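Local structure of triosephosphate isomerase (Trichomonas vaginalis, 4O4V) at residues N28-E33 and K53-W58; E88-G93 and N118-I123; G127-E132 and S139-A144; D181-C186 and P225-F230. The protein probably interconverts D-glyceraldehyde 3-phosphate and dihydroxyacetone phosphate, a step of glycolysis and gluconeogenesis, as a homodimeric TIM-barrel isomerase. All coordinates share one frame; numbering follows the deposited sequence. Where two conformers were deposited one is given.

Contact 1 (N28-E33 and K53-W58)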
loop_
_atom_site.group_PDB
_atom_site.type_symbol
_atom_site.label_atom_id
_atom_site.label_comp_id
_atom_site.label_asym_id
_atom_site.label_seq_id
_atom_site.Cartn_x
_atom_site.Cartn_y
_atom_site.Cartn_z
ATOM N N ASN A 28 25.312 -5.298 -3.937
ATOM C CA ASN A 28 26.405 -4.395 -3.671
ATOM C C ASN A 28 27.758 -4.901 -4.133
ATOM O O ASN A 28 28.661 -4.099 -4.369
ATOM C CB ASN A 28 26.444 -4.106 -2.177
ATOM C CG ASN A 28 25.362 -3.157 -1.755
ATOM O OD1 ASN A 28 24.635 -2.600 -2.578
ATOM N ND2 ASN A 28 25.244 -2.955 -0.470
ATOM N N GLY A 29 27.930 -6.186 -4.286
ATOM C CA GLY A 29 29.179 -6.765 -4.766
ATOM C C GLY A 29 29.206 -7.023 -6.270
ATOM O O GLY A 29 30.214 -7.539 -6.790
ATOM N N ALA A 30 28.150 -6.670 -6.982
ATOM C CA ALA A 30 28.043 -6.976 -8.417
ATOM C C ALA A 30 28.896 -6.041 -9.269
ATOM O O ALA A 30 28.949 -4.851 -9.038
ATOM C CB ALA A 30 26.600 -6.881 -8.846
ATOM N N LYS A 31 29.600 -6.614 -10.231
ATOM C CA LYS A 31 30.422 -5.844 -11.141
ATOM C C LYS A 31 29.613 -5.462 -12.372
ATOM O O LYS A 31 29.270 -6.302 -13.200
ATOM C CB LYS A 31 31.670 -6.638 -11.505
ATOM N N VAL A 32 29.310 -4.177 -12.474
ATOM C CA VAL A 32 28.541 -3.624 -13.602
ATOM C C VAL A 32 29.498 -3.269 -14.730
ATOM O O VAL A 32 30.562 -2.678 -14.503
ATOM C CB VAL A 32 27.769 -2.369 -13.144
ATOM C CG1 VAL A 32 27.057 -1.693 -14.318
ATOM C CG2 VAL A 32 26.784 -2.723 -12.035
ATOM N N GLU A 33 29.139 -3.670 -15.934
ATOM C CA GLU A 33 29.875 -3.387 -17.140
ATOM C C GLU A 33 29.102 -2.366 -17.959
ATOM O O GLU A 33 27.866 -2.313 -17.892
ATOM C CB GLU A 33 29.989 -4.676 -17.975
ATOM C CG GLU A 33 30.751 -5.812 -17.283
ATOM C CD GLU A 33 32.198 -5.472 -16.974
ATOM O OE1 GLU A 33 32.755 -4.536 -17.590
ATOM O OE2 GLU A 33 32.798 -6.139 -16.101
ATOM N N LYS A 53 21.204 0.956 2.764
ATOM C CA LYS A 53 22.234 -0.040 2.508
ATOM C C LYS A 53 22.626 -0.253 1.056
ATOM O O LYS A 53 23.710 -0.763 0.796
ATOM C CB LYS A 53 21.818 -1.362 3.106
ATOM C CG LYS A 53 21.700 -1.310 4.609
ATOM C CD LYS A 53 21.256 -2.644 5.207
ATOM C CE LYS A 53 21.207 -2.602 6.743
ATOM N NZ LYS A 53 20.149 -1.703 7.270
ATOM N N LEU A 54 21.783 0.109 0.101
ATOM C CA LEU A 54 22.091 -0.157 -1.300
ATOM C C LEU A 54 23.191 0.766 -1.805
ATOM O O LEU A 54 23.226 1.967 -1.478
ATOM C CB LEU A 54 20.836 0.038 -2.162
ATOM C CG LEU A 54 21.006 -0.328 -3.634
ATOM C CD1 LEU A 54 21.246 -1.852 -3.802
ATOM C CD2 LEU A 54 19.768 0.125 -4.404
ATOM N N ARG A 55 24.076 0.202 -2.609
ATOM C CA ARG A 55 25.104 0.934 -3.316
ATOM C C ARG A 55 24.576 2.247 -3.878
ATOM O O ARG A 55 23.536 2.291 -4.533
ATOM C CB ARG A 55 25.694 0.045 -4.413
ATOM C CG ARG A 55 24.667 -0.492 -5.429
ATOM C CD ARG A 55 25.223 -1.570 -6.289
ATOM N NE ARG A 55 26.227 -1.031 -7.190
ATOM C CZ ARG A 55 27.078 -1.763 -7.869
ATOM N NH1 ARG A 55 27.049 -3.074 -7.774
ATOM N NH2 ARG A 55 27.932 -1.179 -8.693
ATOM N N LYS A 56 25.318 3.326 -3.649
ATOM C CA LYS A 56 24.835 4.668 -3.938
ATOM C C LYS A 56 24.912 5.056 -5.407
ATOM O O LYS A 56 24.373 6.105 -5.783
ATOM C CB LYS A 56 25.608 5.697 -3.099
ATOM N N ASP A 57 25.568 4.243 -6.228
ATOM C CA ASP A 57 25.524 4.460 -7.665
ATOM C C ASP A 57 24.222 3.963 -8.325
ATOM O O ASP A 57 24.016 4.198 -9.509
ATOM C CB ASP A 57 26.757 3.862 -8.364
ATOM C CG ASP A 57 26.934 2.366 -8.162
ATOM O OD1 ASP A 57 26.554 1.828 -7.109
ATOM O OD2 ASP A 57 27.479 1.701 -9.062
ATOM N N TRP A 58 23.393 3.250 -7.582
ATOM C CA TRP A 58 22.052 2.864 -8.013
ATOM C C TRP A 58 21.051 3.666 -7.210
ATOM O O TRP A 58 21.403 4.305 -6.203
ATOM C CB TRP A 58 21.857 1.385 -7.779
ATOM C CG TRP A 58 22.714 0.468 -8.596
ATOM C CD1 TRP A 58 23.719 0.804 -9.465
ATOM C CD2 TRP A 58 22.599 -0.953 -8.660
ATOM N NE1 TRP A 58 24.241 -0.337 -10.038
ATOM C CE2 TRP A 58 23.563 -1.437 -9.564
ATOM C CE3 TRP A 58 21.761 -1.860 -8.025
ATOM C CZ2 TRP A 58 23.712 -2.793 -9.828
ATOM C CZ3 TRP A 58 21.900 -3.197 -8.286
ATOM C CH2 TRP A 58 22.858 -3.662 -9.174
HETATM O O HOH W 1 30.038 -2.154 -10.475
#
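The carbonyl oxygen of Ala-30 is gripped from two directions: Arg-55 NH1 donates to Ala-30 O over 2.9 Å, almost straight at 171°, and a water donates a longer bond to the same oxygen. That water also accepts from Arg-55 NH2 and from the backbone N of Val-32, so it bridges the guanidinium to the neighbouring chain segment. In this TIM barrel the contact joins two loops that follow successive outer helices, 17-28 and 47-53, and lead back into strands 37-41 and 59-62. Ala-30 O and the Asp-57 carboxylate lie close to the guanidinium plane, which fixes its rotation. Side-on, the arginine grips Asp-57 within its own beta turn in a salt bridge, with Arg-55 NE on Asp-57 OD1 at 2.9 Å and NH2 on the syn lone pair of Asp-57 OD2; NH1 also reaches Leu-27 O. With CG between the backbone N and the carbonyl carbon (chi1 57°) and chi2 extended, Arg-55 CD comes over the centre of the Trp-58 ring, 3.6 Å above its plane; a bend at chi3 (-69°) then turns the guanidinium toward Ala-30 O and Asp-57, one face near Trp-58 NE1. The Asn-28 amide both accepts and donates. Arg-55 N donates to Asn-28 OD1 at 2.9 Å from well above the carbonyl plane, and Asn-28 ND2 gives a hydrogen to Lys-53 O at 3.0 Å. In helix 240-246, Ile-242 meets both Ala-30 and Trp-58. Nearby Val-32 CG2 approaches the indole at its edge, 3.8 Å from Trp-58 CZ2.

Contact 2 (E88-G93 and N118-I123)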
loop_
_atom_site.group_PDB
_atom_site.type_symbol
_atom_site.label_atom_id
_atom_site.label_comp_id
_atom_site.label_asym_id
_atom_site.label_seq_id
_atom_site.Cartn_x
_atom_site.Cartn_y
_atom_site.Cartn_z
ATOM N N GLU A 88 13.704 8.807 -4.847
ATOM C CA GLU A 88 13.330 9.680 -5.943
ATOM C C GLU A 88 12.445 9.068 -7.020
ATOM O O GLU A 88 12.059 9.790 -7.943
ATOM C CB GLU A 88 14.632 10.201 -6.659
ATOM C CG GLU A 88 15.884 10.515 -5.758
ATOM C CD GLU A 88 17.216 10.646 -6.548
ATOM O OE1 GLU A 88 17.180 10.733 -7.805
ATOM O OE2 GLU A 88 18.295 10.650 -5.888
ATOM N N TRP A 89 12.215 7.758 -6.985
ATOM C CA TRP A 89 11.544 7.019 -8.051
ATOM C C TRP A 89 10.312 6.324 -7.514
ATOM O O TRP A 89 10.260 5.880 -6.375
ATOM C CB TRP A 89 12.464 5.938 -8.602
ATOM C CG TRP A 89 13.513 6.401 -9.571
ATOM C CD1 TRP A 89 14.808 6.712 -9.275
ATOM C CD2 TRP A 89 13.364 6.599 -10.980
ATOM N NE1 TRP A 89 15.471 7.075 -10.415
ATOM C CE2 TRP A 89 14.602 7.035 -11.470
ATOM C CE3 TRP A 89 12.295 6.462 -11.871
ATOM C CZ2 TRP A 89 14.809 7.342 -12.807
ATOM C CZ3 TRP A 89 12.489 6.769 -13.205
ATOM C CH2 TRP A 89 13.742 7.189 -13.663
ATOM N N THR A 90 9.337 6.149 -8.410
ATOM C CA THR A 90 8.252 5.193 -8.203
ATOM C C THR A 90 7.844 4.551 -9.514
ATOM O O THR A 90 7.878 5.186 -10.579
ATOM C CB THR A 90 7.006 5.826 -7.530
ATOM O OG1 THR A 90 6.084 4.792 -7.139
ATOM C CG2 THR A 90 6.338 6.860 -8.385
ATOM N N ILE A 91 7.411 3.302 -9.431
ATOM C CA ILE A 91 6.623 2.654 -10.491
ATOM C C ILE A 91 5.188 3.117 -10.394
ATOM O O ILE A 91 4.681 3.310 -9.281
ATOM C CB ILE A 91 6.713 1.116 -10.370
ATOM C CG1 ILE A 91 8.176 0.647 -10.432
ATOM C CG2 ILE A 91 5.880 0.394 -11.429
ATOM C CD1 ILE A 91 8.374 -0.822 -10.116
ATOM N N LEU A 92 4.524 3.278 -11.540
ATOM C CA LEU A 92 3.088 3.555 -11.606
ATOM C C LEU A 92 2.446 2.700 -12.663
ATOM O O LEU A 92 3.018 2.498 -13.735
ATOM C CB LEU A 92 2.832 5.038 -11.962
ATOM C CG LEU A 92 3.229 6.072 -10.918
ATOM C CD1 LEU A 92 2.961 7.465 -11.460
ATOM C CD2 LEU A 92 2.474 5.837 -9.639
ATOM N N GLY A 93 1.226 2.258 -12.392
ATOM C CA GLY A 93 0.421 1.606 -13.413
ATOM C C GLY A 93 0.840 0.201 -13.794
ATOM O O GLY A 93 0.459 -0.309 -14.845
ATOM N N ASN A 118 5.910 16.979 -7.721
ATOM C CA ASN A 118 6.555 16.954 -6.408
ATOM C C ASN A 118 7.969 16.376 -6.439
ATOM O O ASN A 118 8.507 15.985 -5.413
ATOM C CB ASN A 118 5.673 16.206 -5.400
ATOM C CG ASN A 118 4.504 17.033 -4.948
ATOM O OD1 ASN A 118 4.627 17.779 -3.964
ATOM N ND2 ASN A 118 3.389 16.974 -5.650
ATOM N N GLY A 119 8.563 16.326 -7.621
ATOM C CA GLY A 119 9.978 16.026 -7.765
ATOM C C GLY A 119 10.376 14.561 -7.837
ATOM O O GLY A 119 11.550 14.255 -7.679
ATOM N N MET A 120 9.411 13.664 -8.049
ATOM C CA MET A 120 9.670 12.264 -8.342
ATOM C C MET A 120 9.984 12.071 -9.792
ATOM O O MET A 120 9.645 12.867 -10.666
ATOM C CB MET A 120 8.456 11.414 -8.049
ATOM C CG MET A 120 8.027 11.495 -6.628
ATOM S SD MET A 120 9.211 10.821 -5.456
ATOM C CE MET A 120 9.243 9.070 -5.808
ATOM N N LYS A 121 10.595 10.933 -10.032
ATOM C CA LYS A 121 10.698 10.341 -11.347
ATOM C C LYS A 121 9.842 9.097 -11.389
ATOM O O LYS A 121 9.672 8.436 -10.352
ATOM C CB LYS A 121 12.153 9.979 -11.638
ATOM C CG LYS A 121 13.105 11.168 -11.565
ATOM C CD LYS A 121 14.555 10.742 -11.796
ATOM C CE LYS A 121 15.524 11.934 -11.760
ATOM N NZ LYS A 121 16.847 11.520 -12.275
ATOM N N ILE A 122 9.286 8.767 -12.559
ATOM C CA ILE A 122 8.326 7.702 -12.662
ATOM C C ILE A 122 8.680 6.683 -13.716
ATOM O O ILE A 122 9.225 7.038 -14.784
ATOM C CB ILE A 122 6.880 8.218 -12.906
ATOM C CG1 ILE A 122 6.683 8.867 -14.273
ATOM C CG2 ILE A 122 6.462 9.176 -11.789
ATOM C CD1 ILE A 122 5.238 9.295 -14.585
ATOM N N ILE A 123 8.336 5.429 -13.445
ATOM C CA ILE A 123 8.346 4.358 -14.423
ATOM C C ILE A 123 6.884 4.018 -14.656
ATOM O O ILE A 123 6.235 3.373 -13.805
ATOM C CB ILE A 123 9.121 3.127 -13.955
ATOM C CG1 ILE A 123 10.574 3.461 -13.609
ATOM C CG2 ILE A 123 9.042 2.013 -15.001
ATOM C CD1 ILE A 123 11.256 2.400 -12.774
HETATM O O HOH W 2 18.077 9.724 -10.391
#
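Lys-121 CB sits squarely over the six-membered ring of Trp-89, 3.5 Å from the centroid and 9° off the ring normal, a CH-pi contact. Extended beyond CG, the lysine chain continues across the indole and brings Lys-121 CD to 3.6 Å from Trp-89 CZ2. Its ammonium does not reach the carboxylate of Glu-88 directly; one water accepts from Lys-121 NZ and donates to Glu-88 OE1, while Glu-88 OE2 is salt-bridged to Lys-59. On the same face of the sheet, Ile-123 CG1 approaches the indole obliquely, 3.8 Å from Trp-89 CZ3. Beneath these side chains runs the parallel pairing of two neighbouring strands of the TIM barrel, 89-92 and 121-126. The short strand segments meet at 34°, and their backbone bonds zigzag across: Lys-121 N to Glu-88 O at 2.8 Å, Thr-90 N to Lys-121 O, Ile-123 N to Thr-90 O, and Leu-92 N to Ile-123 O. The other face carries Thr-90 and Ile-122. Ile-122 packs there on Ala-112 and Leu-116 of helix 105-117, and Leu-92, which touches Lys-111 of that helix, brings its CD1 to 3.9 Å from Ile-122 CG2. Where the chain leaves the helix, Gly-119 is the C-prime residue of a Schellman motif, which turns the backbone toward the strand. Further out still, strand 59-62 flanks strand 89-92, with Trp-89 and Ile-91 both hydrogen-bonded to the backbone of Ala-62, and the Trp-89 ring meets that of Phe-5.

Contact 3 (G127-E132 and S139-A144)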
loop_
_atom_site.group_PDB
_atom_site.type_symbol
_atom_site.label_atom_id
_atom_site.label_comp_id
_atom_site.label_asym_id
_atom_site.label_seq_id
_atom_site.Cartn_x
_atom_site.Cartn_y
_atom_site.Cartn_z
ATOM N N GLY A 127 0.346 -1.693 -21.424
ATOM C CA GLY A 127 0.390 -2.955 -22.153
ATOM C C GLY A 127 -0.984 -3.558 -22.322
ATOM O O GLY A 127 -1.865 -3.372 -21.485
ATOM N N GLU A 128 -1.153 -4.298 -23.429
ATOM C CA GLU A 128 -2.442 -4.885 -23.780
ATOM C C GLU A 128 -2.585 -6.339 -23.358
ATOM O O GLU A 128 -1.618 -7.073 -23.182
ATOM C CB GLU A 128 -2.706 -4.743 -25.281
ATOM C CG GLU A 128 -2.173 -5.843 -26.170
ATOM C CD GLU A 128 -0.686 -5.856 -26.426
ATOM O OE1 GLU A 128 0.085 -5.085 -25.770
ATOM O OE2 GLU A 128 -0.255 -6.648 -27.293
ATOM N N HIS A 129 -3.841 -6.737 -23.230
ATOM C CA HIS A 129 -4.244 -8.093 -22.868
ATOM C C HIS A 129 -4.455 -8.942 -24.111
ATOM O O HIS A 129 -4.413 -8.476 -25.256
ATOM C CB HIS A 129 -5.536 -8.054 -22.068
ATOM C CG HIS A 129 -5.398 -7.326 -20.772
ATOM N ND1 HIS A 129 -5.363 -5.956 -20.669
ATOM C CD2 HIS A 129 -5.267 -7.796 -19.512
ATOM C CE1 HIS A 129 -5.193 -5.613 -19.399
ATOM N NE2 HIS A 129 -5.149 -6.711 -18.677
ATOM N N LEU A 130 -4.691 -10.227 -23.873
ATOM C CA LEU A 130 -4.780 -11.190 -24.944
ATOM C C LEU A 130 -5.841 -10.881 -25.980
ATOM O O LEU A 130 -5.568 -11.037 -27.176
ATOM C CB LEU A 130 -4.978 -12.591 -24.369
ATOM C CG LEU A 130 -5.004 -13.729 -25.392
ATOM C CD1 LEU A 130 -3.739 -13.780 -26.127
ATOM C CD2 LEU A 130 -5.272 -15.055 -24.661
ATOM N N SER A 131 -7.034 -10.441 -25.580
ATOM C CA SER A 131 -8.066 -10.173 -26.564
ATOM C C SER A 131 -7.617 -9.132 -27.575
ATOM O O SER A 131 -7.813 -9.297 -28.761
ATOM C CB SER A 131 -9.375 -9.682 -25.906
ATOM O OG SER A 131 -9.972 -10.696 -25.145
ATOM N N GLU A 132 -7.037 -8.039 -27.095
ATOM C CA GLU A 132 -6.635 -6.971 -27.991
ATOM C C GLU A 132 -5.466 -7.408 -28.878
ATOM O O GLU A 132 -5.416 -7.049 -30.036
ATOM C CB GLU A 132 -6.274 -5.720 -27.199
ATOM C CG GLU A 132 -7.518 -4.952 -26.735
ATOM C CD GLU A 132 -8.429 -5.783 -25.865
ATOM O OE1 GLU A 132 -7.970 -6.201 -24.781
ATOM O OE2 GLU A 132 -9.608 -6.042 -26.262
ATOM N N SER A 139 -1.812 -1.850 -30.763
ATOM C CA SER A 139 -1.325 -0.481 -30.825
ATOM C C SER A 139 -2.403 0.541 -30.487
ATOM O O SER A 139 -2.122 1.593 -29.904
ATOM C CB SER A 139 -0.678 -0.185 -32.171
ATOM O OG SER A 139 -1.631 -0.183 -33.210
ATOM N N GLU A 140 -3.644 0.250 -30.841
ATOM C CA GLU A 140 -4.748 1.098 -30.434
ATOM C C GLU A 140 -4.920 1.102 -28.917
ATOM O O GLU A 140 -5.173 2.151 -28.311
ATOM C CB GLU A 140 -6.059 0.660 -31.112
ATOM C CG GLU A 140 -6.152 0.969 -32.591
ATOM C CD GLU A 140 -5.462 -0.038 -33.501
ATOM O OE1 GLU A 140 -4.838 -1.013 -33.028
ATOM O OE2 GLU A 140 -5.562 0.155 -34.737
ATOM N N PHE A 141 -4.829 -0.069 -28.291
ATOM C CA PHE A 141 -5.028 -0.148 -26.862
ATOM C C PHE A 141 -3.909 0.615 -26.128
ATOM O O PHE A 141 -4.164 1.379 -25.200
ATOM C CB PHE A 141 -5.063 -1.599 -26.388
ATOM C CG PHE A 141 -5.361 -1.737 -24.937
ATOM C CD1 PHE A 141 -6.685 -1.781 -24.501
ATOM C CD2 PHE A 141 -4.347 -1.783 -23.987
ATOM C CE1 PHE A 141 -6.970 -1.874 -23.157
ATOM C CE2 PHE A 141 -4.626 -1.887 -22.644
ATOM C CZ PHE A 141 -5.950 -1.937 -22.218
ATOM N N VAL A 142 -2.657 0.358 -26.512
ATOM C CA VAL A 142 -1.515 1.006 -25.872
ATOM C C VAL A 142 -1.539 2.506 -26.150
ATOM O O VAL A 142 -1.277 3.320 -25.248
ATOM C CB VAL A 142 -0.225 0.328 -26.299
ATOM C CG1 VAL A 142 0.984 1.147 -25.883
ATOM C CG2 VAL A 142 -0.142 -1.083 -25.751
ATOM N N SER A 143 -1.932 2.907 -27.343
ATOM C CA SER A 143 -2.037 4.339 -27.623
ATOM C C SER A 143 -3.041 5.019 -26.703
ATOM O O SER A 143 -2.779 6.121 -26.211
ATOM C CB SER A 143 -2.394 4.605 -29.082
ATOM O OG SER A 143 -2.274 5.994 -29.400
ATOM N N ALA A 144 -4.193 4.423 -26.460
ATOM C CA ALA A 144 -5.156 5.036 -25.567
ATOM C C ALA A 144 -4.551 5.225 -24.181
ATOM O O ALA A 144 -4.785 6.245 -23.538
ATOM C CB ALA A 144 -6.433 4.192 -25.490
#
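Phe-141 reaches out of its helix and pushes its ring obliquely into the loop and helix start of 127-132, touching four residues there, none of them squarely face-on. With CG anti to the backbone N (chi1 -176°), the ring is carried away from the helix toward that loop. Phe-141 CD2 meets Glu-128 CB at 3.6 Å, and the next ring carbon, CE2, comes to 3.3 Å from Gly-127 O. On the other side of the ring's axis, Phe-141 CD1 lies 4.0 Å from Glu-132 CG; that carboxylate is turned 30° from the ring plane. At the far end, CZ approaches the edge of the imidazole of His-129, whose NE2 is hydrogen-bonded to Asp-99. Beside the phenylalanine, Val-142 directs CG2 into the angle between Gly-127 CA, 4.1 Å away, and Glu-128 OE1. The Glu-128 chain bends sharply at chi2 (-75°), folding its carboxylate back toward partners beyond the contact: OE1 is hydrogen-bonded to Tyr-165 and OE2 forms a salt bridge with Arg-133. No hydrogen bond joins the two segments; just beyond them Gly-127 N is bonded to Gln-145 of helix 138-149. His-129 occupies the N-cap position before helix 130-134. This is the beta-alpha connection of a TIM barrel: strand 121-126 ends, the chain passes through a short helix, and helix 138-149 packs back over the loop.

Contact 4 (D181-C186 and P225-F230). With NA (sodium ion), chain B.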
loop_
_atom_site.group_PDB
_atom_site.type_symbol
_atom_site.label_atom_id
_atom_site.label_comp_id
_atom_site.label_asym_id
_atom_site.label_seq_id
_atom_site.Cartn_x
_atom_site.Cartn_y
_atom_site.Cartn_z
ATOM N N ASP A 181 8.397 -9.032 -31.007
ATOM C CA ASP A 181 7.227 -8.423 -30.397
ATOM C C ASP A 181 7.648 -7.270 -29.490
ATOM O O ASP A 181 6.966 -6.237 -29.443
ATOM C CB ASP A 181 6.432 -9.437 -29.546
ATOM C CG ASP A 181 5.772 -10.519 -30.342
ATOM O OD1 ASP A 181 5.288 -10.281 -31.462
ATOM O OD2 ASP A 181 5.696 -11.677 -29.812
ATOM N N ALA A 182 8.720 -7.448 -28.727
ATOM C CA ALA A 182 9.215 -6.418 -27.830
ATOM C C ALA A 182 9.628 -5.166 -28.608
ATOM O O ALA A 182 9.249 -4.039 -28.288
ATOM C CB ALA A 182 10.386 -6.941 -27.011
ATOM N N GLN A 183 10.438 -5.367 -29.639
ATOM C CA GLN A 183 10.901 -4.257 -30.462
ATOM C C GLN A 183 9.723 -3.538 -31.089
ATOM O O GLN A 183 9.653 -2.314 -31.081
ATOM C CB GLN A 183 11.841 -4.779 -31.549
ATOM C CG GLN A 183 12.063 -3.844 -32.728
ATOM C CD GLN A 183 12.604 -2.500 -32.328
ATOM O OE1 GLN A 183 13.343 -2.348 -31.346
ATOM N NE2 GLN A 183 12.247 -1.489 -33.122
ATOM N N GLU A 184 8.785 -4.291 -31.643
ATOM C CA GLU A 184 7.669 -3.670 -32.331
ATOM C C GLU A 184 6.840 -2.788 -31.416
ATOM O O GLU A 184 6.447 -1.693 -31.801
ATOM C CB GLU A 184 6.749 -4.729 -32.954
ATOM N N MET A 185 6.575 -3.245 -30.204
ATOM C CA MET A 185 5.735 -2.445 -29.300
ATOM C C MET A 185 6.470 -1.260 -28.720
ATOM O O MET A 185 5.879 -0.203 -28.536
ATOM C CB MET A 185 5.130 -3.308 -28.190
ATOM C CG MET A 185 4.124 -4.345 -28.720
ATOM S SD MET A 185 2.814 -3.711 -29.759
ATOM C CE MET A 185 1.809 -2.891 -28.537
ATOM N N CYS A 186 7.769 -1.398 -28.447
ATOM C CA CYS A 186 8.542 -0.229 -28.007
ATOM C C CYS A 186 8.597 0.827 -29.091
ATOM O O CYS A 186 8.473 2.030 -28.799
ATOM C CB CYS A 186 9.923 -0.660 -27.528
ATOM S SG CYS A 186 9.892 -1.599 -25.968
ATOM N N PRO A 225 16.600 -1.954 -31.406
ATOM C CA PRO A 225 16.913 -0.510 -31.422
ATOM C C PRO A 225 16.004 0.356 -30.567
ATOM O O PRO A 225 16.436 1.392 -30.069
ATOM C CB PRO A 225 16.793 -0.146 -32.902
ATOM C CG PRO A 225 15.993 -1.212 -33.506
ATOM C CD PRO A 225 16.333 -2.487 -32.746
ATOM N N ASP A 226 14.731 -0.007 -30.417
ATOM C CA ASP A 226 13.821 0.799 -29.613
ATOM C C ASP A 226 13.658 0.366 -28.180
ATOM O O ASP A 226 12.921 0.994 -27.431
ATOM C CB ASP A 226 12.490 0.970 -30.303
ATOM C CG ASP A 226 12.622 1.839 -31.539
ATOM O OD1 ASP A 226 12.594 3.077 -31.407
ATOM O OD2 ASP A 226 12.786 1.267 -32.638
ATOM N N VAL A 227 14.314 -0.733 -27.811
ATOM C CA VAL A 227 14.309 -1.220 -26.434
ATOM C C VAL A 227 15.473 -0.580 -25.698
ATOM O O VAL A 227 16.641 -0.833 -26.010
ATOM C CB VAL A 227 14.417 -2.775 -26.404
ATOM C CG1 VAL A 227 14.541 -3.284 -24.967
ATOM C CG2 VAL A 227 13.212 -3.393 -27.060
ATOM N N ASP A 228 15.151 0.243 -24.702
ATOM C CA ASP A 228 16.153 0.988 -23.955
ATOM C C ASP A 228 16.472 0.397 -22.595
ATOM O O ASP A 228 17.179 1.033 -21.784
ATOM C CB ASP A 228 15.683 2.435 -23.741
ATOM C CG ASP A 228 15.393 3.173 -25.017
ATOM O OD1 ASP A 228 16.186 3.049 -26.013
ATOM O OD2 ASP A 228 14.425 3.914 -25.056
ATOM N N GLY A 229 15.977 -0.802 -22.323
ATOM C CA GLY A 229 16.178 -1.438 -21.048
ATOM C C GLY A 229 14.977 -2.233 -20.653
ATOM O O GLY A 229 14.142 -2.600 -21.490
ATOM N N PHE A 230 14.877 -2.491 -19.347
ATOM C CA PHE A 230 13.982 -3.502 -18.813
ATOM C C PHE A 230 13.367 -3.074 -17.508
ATOM O O PHE A 230 14.038 -2.398 -16.695
ATOM C CB PHE A 230 14.728 -4.824 -18.566
ATOM C CG PHE A 230 15.389 -5.354 -19.798
ATOM C CD1 PHE A 230 14.616 -5.757 -20.867
ATOM C CD2 PHE A 230 16.767 -5.445 -19.923
ATOM C CE1 PHE A 230 15.189 -6.227 -22.020
ATOM C CE2 PHE A 230 17.327 -5.908 -21.076
ATOM C CZ PHE A 230 16.551 -6.321 -22.120
HETATM NA NA NA B . 18.377 -1.360 -27.428
HETATM O O HOH W 3 18.597 0.791 -28.421
#
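Gln-183 and Asp-226 are joined by two hydrogen bonds, in a loop whose next residue, Val-227, binds a sodium ion. The glutamine amide bonds to both the backbone N and the carboxylate of the aspartate: Asp-226 N donates to Gln-183 OE1 at 2.9 Å, in the carbonyl plane and on a lone pair, while Gln-183 NE2 donates to the anti lone pair of Asp-226 OD2 at 2.8 Å. Amide and carboxylate planes stand 44° apart. A bend at chi2 (58°) swings the amide from its helix toward the loop; the Gln-183 and Pro-225 side chains cross at about a right angle, with Pro-225 CD 3.3 Å from Gln-183 OE1. The other oxygen, Asp-226 OD1, forms a salt bridge with Arg-190. In the TIM barrel this joins the outer helix 179-197 to the loop that runs from helix 218-222 into strand 229-232. Deeper in, Cys-186 CB approaches Asp-226 O at 3.4 Å, and its sulfur lies 3.9 Å from Val-227 CG2. Val-227 thus faces two ways: its side chain packs on the helix while its carbonyl oxygen binds the sodium at 2.3 Å. Ala-222 O, Cys-224 O and Ser-251 OG also bind the ion, together with a water at 2.4 Å that donates a hydrogen bond to Pro-225 O.

Overall arrangement
The contacts follow one another along the chain, each closing before the next opens, within a single TIM barrel. Contact 2 lies in the barrel wall itself, its centre about 9 Å from that of the chain, whereas the others join loops and helices around it. Contacts 1 and 3 are farthest apart, their centres about 36 Å from each other. Strand 121-126 leads from contact 2 into contact 3. Contacts 3 and 4 touch: Met-185 of helix 179-197 packs against Val-142 and Glu-128. Contacts 2 and 4 both reach the parallel sheet, on opposite sides of the chain's centre. Together they tie barrel wall to outer helices and loops within one chain; no other chain of the assembly touches these segments.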